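Local coordinates for motility-associated killing factor MakB (Vibrio cholerae serotype O1, PDB 6W1W), which is one component of a three-part cytotoxin structurally similar to alpha-pore-forming toxins, and probably acts with its partner proteins in forming pores in target-cell membranes, at residues Asp18-Thr21 / Asp22-Ile26; Glu272-Lys275 / Ile276-Ser279. All blocks are in the same frame, centred on the assembly; numbering follows the deposited sequence.

Contact 1 (Asp18-Thr21 / Asp22-Ile26); sequences DVYT and DFLGI
L24 lays its CD1 methyl over one face of the Y20 ring, one helical turn earlier in helix 9-35. The methyl lies 3.5 Å from the ring centroid and 13° off the ring normal, the geometry of a CH-pi contact. The L24 branch CD2 is displaced toward one edge, where its nearest ring atom is Y20 CE1 at 3.6 Å. With CG of Y20 anti to the backbone N (chi1 178°), the ring swings beside its own carbonyl carbon, with one face turned to L24 CD1. The backbone that carries the pair is regular here: L24 N bonds to Y20 O at 2.9 Å, and G25 N to T21 O at 3.0 Å. Before and after these two bonds the turn is looser: F23 N makes weak bonds to V19 O and Y20 O, and I26 N has no bond to the preceding turn but a weak one to F23 O. The helix is kinked at these two points. On another side of the helix D22 N bonds to D18 O at 3.0 Å. F23 carries its ring away from residues 18-21 to meet F73 and F128, edge-to-face with the latter. The contact is therefore held chiefly by main-chain bonds and by dispersion between Y20 and L24, an apolar i to i+4 pair joined by a CH-pi contact.

Contact 2 (Glu272-Lys275 / Ile276-Ser279); sequences EFLK and IDDS
This is a local contact at a helix start, where the loop residues 272-275 that follow helix 251-270 run directly into helix 276-302. The backbone evidence is a series of short-range bonds: I276 N reaches F273 O at 2.9 Å, and D277 N makes a weak bond to L274 O. Residues 272-275 already have helical backbone angles but lack the regular bonding of the helix proper. K275 O draws the first turn together, accepting D278 N at 3.1 Å and S279 N at 3.2 Å. The two donors approach differently, S279 N in the carbonyl plane and D278 N 64° out of it.

A salt bridge runs beside this shared acceptor, from K275 NZ to D278 OD2 at 3.1 Å. The lysine reaches it by folding back: CG is anti to the backbone N (chi1 -166°), but the chain bends at each later torsion, bringing NZ also to 3.4 Å from D278 CB. The two side chains cross at about a right angle, and the ammonium meets the anti side of OD2, 25° out of the carboxylate plane. Both residues are exposed, so solvent would probably weaken the electrostatic gain.

On the buried side the junction packs on two other helices. F273 and I276 both touch helix 9-35, at I26 and D22 respectively, and both also pack on helix 100-151, through Y132 and F128.

Contacts 1 and 2 lie on neighbouring parts of the helical bundle, their centres about 9 Å apart, and meet directly although far separated in sequence. D22 joins them: its OD2 packs against K275 CB (3.1 Å), while its OD1 and S279 OG, 3.3 Å apart, form a weak hydrogen bond. Farther along, I26 adds an apolar junction, with CG1 3.5 Å from F273 CE2, and its CD1 packs against the main-chain carbonyl of E272, 3.4 Å from O. The kinked part of helix 9-35 thus packs against loop residues 272-275 and the start of helix 276-302. F128 of helix 100-151 joins both contacts, touching F23 and I276.

Contact 1 (Asp18-Thr21 / Asp22-Ile26)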
loop_
_atom_site.group_PDB
_atom_site.type_symbol
_atom_site.label_atom_id
_atom_site.label_comp_id
_atom_site.label_asym_id
_atom_site.label_seq_id
_atom_site.Cartn_x
_atom_site.Cartn_y
_atom_site.Cartn_z
ATOM N N ASP A 18 8.664 -6.320 -1.495
ATOM C CA ASP A 18 7.410 -6.464 -2.226
ATOM C C ASP A 18 6.203 -6.464 -1.296
ATOM O O ASP A 18 5.148 -5.939 -1.663
ATOM C CB ASP A 18 7.435 -7.735 -3.077
ATOM C CG ASP A 18 8.036 -7.504 -4.452
ATOM O OD1 ASP A 18 8.603 -6.412 -4.677
ATOM O OD2 ASP A 18 7.933 -8.403 -5.310
ATOM N N VAL A 19 6.329 -7.036 -0.096
ATOM C CA VAL A 19 5.228 -6.953 0.860
ATOM C C VAL A 19 5.183 -5.592 1.539
ATOM O O VAL A 19 4.117 -5.181 2.017
ATOM C CB VAL A 19 5.305 -8.073 1.912
ATOM C CG1 VAL A 19 5.256 -9.441 1.243
ATOM C CG2 VAL A 19 6.556 -7.931 2.763
ATOM N N TYR A 20 6.312 -4.882 1.593
ATOM C CA TYR A 20 6.312 -3.506 2.078
ATOM C C TYR A 20 5.686 -2.572 1.049
ATOM O O TYR A 20 4.858 -1.719 1.390
ATOM C CB TYR A 20 7.742 -3.078 2.412
ATOM C CG TYR A 20 7.906 -1.646 2.884
ATOM C CD1 TYR A 20 7.073 -1.105 3.854
ATOM C CD2 TYR A 20 8.926 -0.848 2.381
ATOM C CE1 TYR A 20 7.239 0.202 4.293
ATOM C CE2 TYR A 20 9.101 0.455 2.813
ATOM C CZ TYR A 20 8.258 0.978 3.767
ATOM O OH TYR A 20 8.439 2.278 4.192
ATOM N N THR A 21 6.072 -2.725 -0.222
ATOM C CA THR A 21 5.463 -1.944 -1.295
ATOM C C THR A 21 3.953 -2.148 -1.333
ATOM O O THR A 21 3.183 -1.181 -1.380
ATOM C CB THR A 21 6.091 -2.323 -2.639
ATOM O OG1 THR A 21 7.430 -1.815 -2.703
ATOM C CG2 THR A 21 5.269 -1.767 -3.805
ATOM N N ASP A 22 3.510 -3.408 -1.296
ATOM C CA ASP A 22 2.082 -3.699 -1.296
ATOM C C ASP A 22 1.399 -3.290 -0.001
ATOM O O ASP A 22 0.166 -3.236 0.040
ATOM C CB ASP A 22 1.846 -5.186 -1.562
ATOM C CG ASP A 22 2.144 -5.567 -2.995
ATOM O OD1 ASP A 22 2.953 -6.494 -3.219
ATOM O OD2 ASP A 22 1.582 -4.917 -3.901
ATOM N N PHE A 23 2.163 -3.002 1.051
ATOM C CA PHE A 23 1.574 -2.426 2.253
ATOM C C PHE A 23 1.377 -0.924 2.096
ATOM O O PHE A 23 0.318 -0.390 2.443
ATOM C CB PHE A 23 2.456 -2.716 3.466
ATOM C CG PHE A 23 1.719 -3.324 4.619
ATOM C CD1 PHE A 23 0.932 -2.541 5.451
ATOM C CD2 PHE A 23 1.817 -4.683 4.879
ATOM C CE1 PHE A 23 0.253 -3.108 6.516
ATOM C CE2 PHE A 23 1.142 -5.253 5.942
ATOM C CZ PHE A 23 0.360 -4.467 6.759
ATOM N N LEU A 24 2.393 -0.232 1.569
ATOM C CA LEU A 24 2.321 1.218 1.411
ATOM C C LEU A 24 1.217 1.609 0.439
ATOM O O LEU A 24 0.372 2.459 0.748
ATOM C CB LEU A 24 3.671 1.757 0.936
ATOM C CG LEU A 24 4.851 1.502 1.874
ATOM C CD1 LEU A 24 6.157 1.519 1.097
ATOM C CD2 LEU A 24 4.871 2.529 2.997
ATOM N N GLY A 25 1.207 0.993 -0.749
ATOM C CA GLY A 25 0.164 1.271 -1.725
ATOM C C GLY A 25 -1.226 0.957 -1.217
ATOM O O GLY A 25 -2.218 1.421 -1.794
ATOM N N ILE A 26 -1.319 0.181 -0.145
ATOM C CA ILE A 26 -2.589 -0.147 0.484
ATOM C C ILE A 26 -2.858 0.741 1.691
ATOM O O ILE A 26 -3.992 1.167 1.915
ATOM C CB ILE A 26 -2.604 -1.644 0.875
ATOM C CG1 ILE A 26 -3.185 -2.512 -0.254
ATOM C CG2 ILE A 26 -3.348 -1.887 2.194
ATOM C CD1 ILE A 26 -2.464 -2.431 -1.576
#

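Contact 2 (Glu272-Lys275 / Ile276-Ser279)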
loop_
_atom_site.group_PDB
_atom_site.type_symbol
_atom_site.label_atom_id
_atom_site.label_comp_id
_atom_site.label_asym_id
_atom_site.label_seq_id
_atom_site.Cartn_x
_atom_site.Cartn_y
_atom_site.Cartn_z
ATOM N N GLU A 272 -4.336 -2.763 -6.461
ATOM C CA GLU A 272 -3.025 -3.015 -5.882
ATOM C C GLU A 272 -3.092 -3.963 -4.694
ATOM O O GLU A 272 -2.051 -4.488 -4.284
ATOM C CB GLU A 272 -2.369 -1.694 -5.467
ATOM C CG GLU A 272 -2.201 -0.696 -6.617
ATOM C CD GLU A 272 -1.390 -1.255 -7.779
ATOM O OE1 GLU A 272 -0.273 -1.763 -7.541
ATOM O OE2 GLU A 272 -1.876 -1.194 -8.929
ATOM N N PHE A 273 -4.287 -4.191 -4.138
ATOM C CA PHE A 273 -4.453 -5.229 -3.124
ATOM C C PHE A 273 -4.131 -6.608 -3.687
ATOM O O PHE A 273 -3.565 -7.455 -2.985
ATOM C CB PHE A 273 -5.884 -5.225 -2.579
ATOM C CG PHE A 273 -6.166 -4.147 -1.569
ATOM C CD1 PHE A 273 -6.543 -2.872 -1.974
ATOM C CD2 PHE A 273 -6.097 -4.420 -0.211
ATOM C CE1 PHE A 273 -6.822 -1.882 -1.046
ATOM C CE2 PHE A 273 -6.374 -3.434 0.726
ATOM C CZ PHE A 273 -6.737 -2.162 0.307
ATOM N N LEU A 274 -4.489 -6.854 -4.951
ATOM C CA LEU A 274 -4.347 -8.186 -5.528
ATOM C C LEU A 274 -2.896 -8.643 -5.605
ATOM O O LEU A 274 -2.643 -9.850 -5.701
ATOM C CB LEU A 274 -4.975 -8.228 -6.922
ATOM C CG LEU A 274 -6.504 -8.257 -6.990
ATOM C CD1 LEU A 274 -6.969 -8.211 -8.435
ATOM C CD2 LEU A 274 -7.046 -9.491 -6.289
ATOM N N LYS A 275 -1.938 -7.713 -5.572
ATOM C CA LYS A 275 -0.533 -8.098 -5.577
ATOM C C LYS A 275 -0.108 -8.713 -4.247
ATOM O O LYS A 275 0.901 -9.424 -4.200
ATOM C CB LYS A 275 0.334 -6.882 -5.918
ATOM C CG LYS A 275 1.784 -7.199 -6.277
ATOM C CD LYS A 275 2.027 -7.191 -7.788
ATOM C CE LYS A 275 1.516 -8.460 -8.468
ATOM N NZ LYS A 275 2.178 -9.694 -7.954
ATOM N N ILE A 276 -0.863 -8.466 -3.172
ATOM C CA ILE A 276 -0.586 -9.125 -1.896
ATOM C C ILE A 276 -0.776 -10.630 -2.024
ATOM O O ILE A 276 -0.024 -11.418 -1.437
ATOM C CB ILE A 276 -1.469 -8.529 -0.781
ATOM C CG1 ILE A 276 -0.721 -7.418 -0.043
ATOM C CG2 ILE A 276 -1.935 -9.603 0.200
ATOM C CD1 ILE A 276 0.496 -7.905 0.712
ATOM N N ASP A 277 -1.760 -11.054 -2.819
ATOM C CA ASP A 277 -2.009 -12.473 -3.053
ATOM C C ASP A 277 -0.869 -13.170 -3.788
ATOM O O ASP A 277 -0.993 -14.362 -4.092
ATOM C CB ASP A 277 -3.319 -12.648 -3.825
ATOM C CG ASP A 277 -4.534 -12.258 -3.003
ATOM O OD1 ASP A 277 -4.352 -11.726 -1.888
ATOM O OD2 ASP A 277 -5.670 -12.492 -3.468
ATOM N N ASP A 278 0.223 -12.464 -4.080
ATOM C CA ASP A 278 1.444 -13.056 -4.612
ATOM C C ASP A 278 2.663 -12.820 -3.734
ATOM O O ASP A 278 3.569 -13.658 -3.729
ATOM C CB ASP A 278 1.739 -12.513 -6.020
ATOM C CG ASP A 278 0.691 -12.922 -7.036
ATOM O OD1 ASP A 278 0.385 -14.131 -7.132
ATOM O OD2 ASP A 278 0.175 -12.027 -7.740
ATOM N N SER A 279 2.705 -11.716 -2.986
ATOM C CA SER A 279 3.857 -11.360 -2.163
ATOM C C SER A 279 3.806 -12.001 -0.779
ATOM O O SER A 279 4.812 -12.535 -0.301
ATOM C CB SER A 279 3.958 -9.838 -2.037
ATOM O OG SER A 279 2.793 -9.294 -1.439
#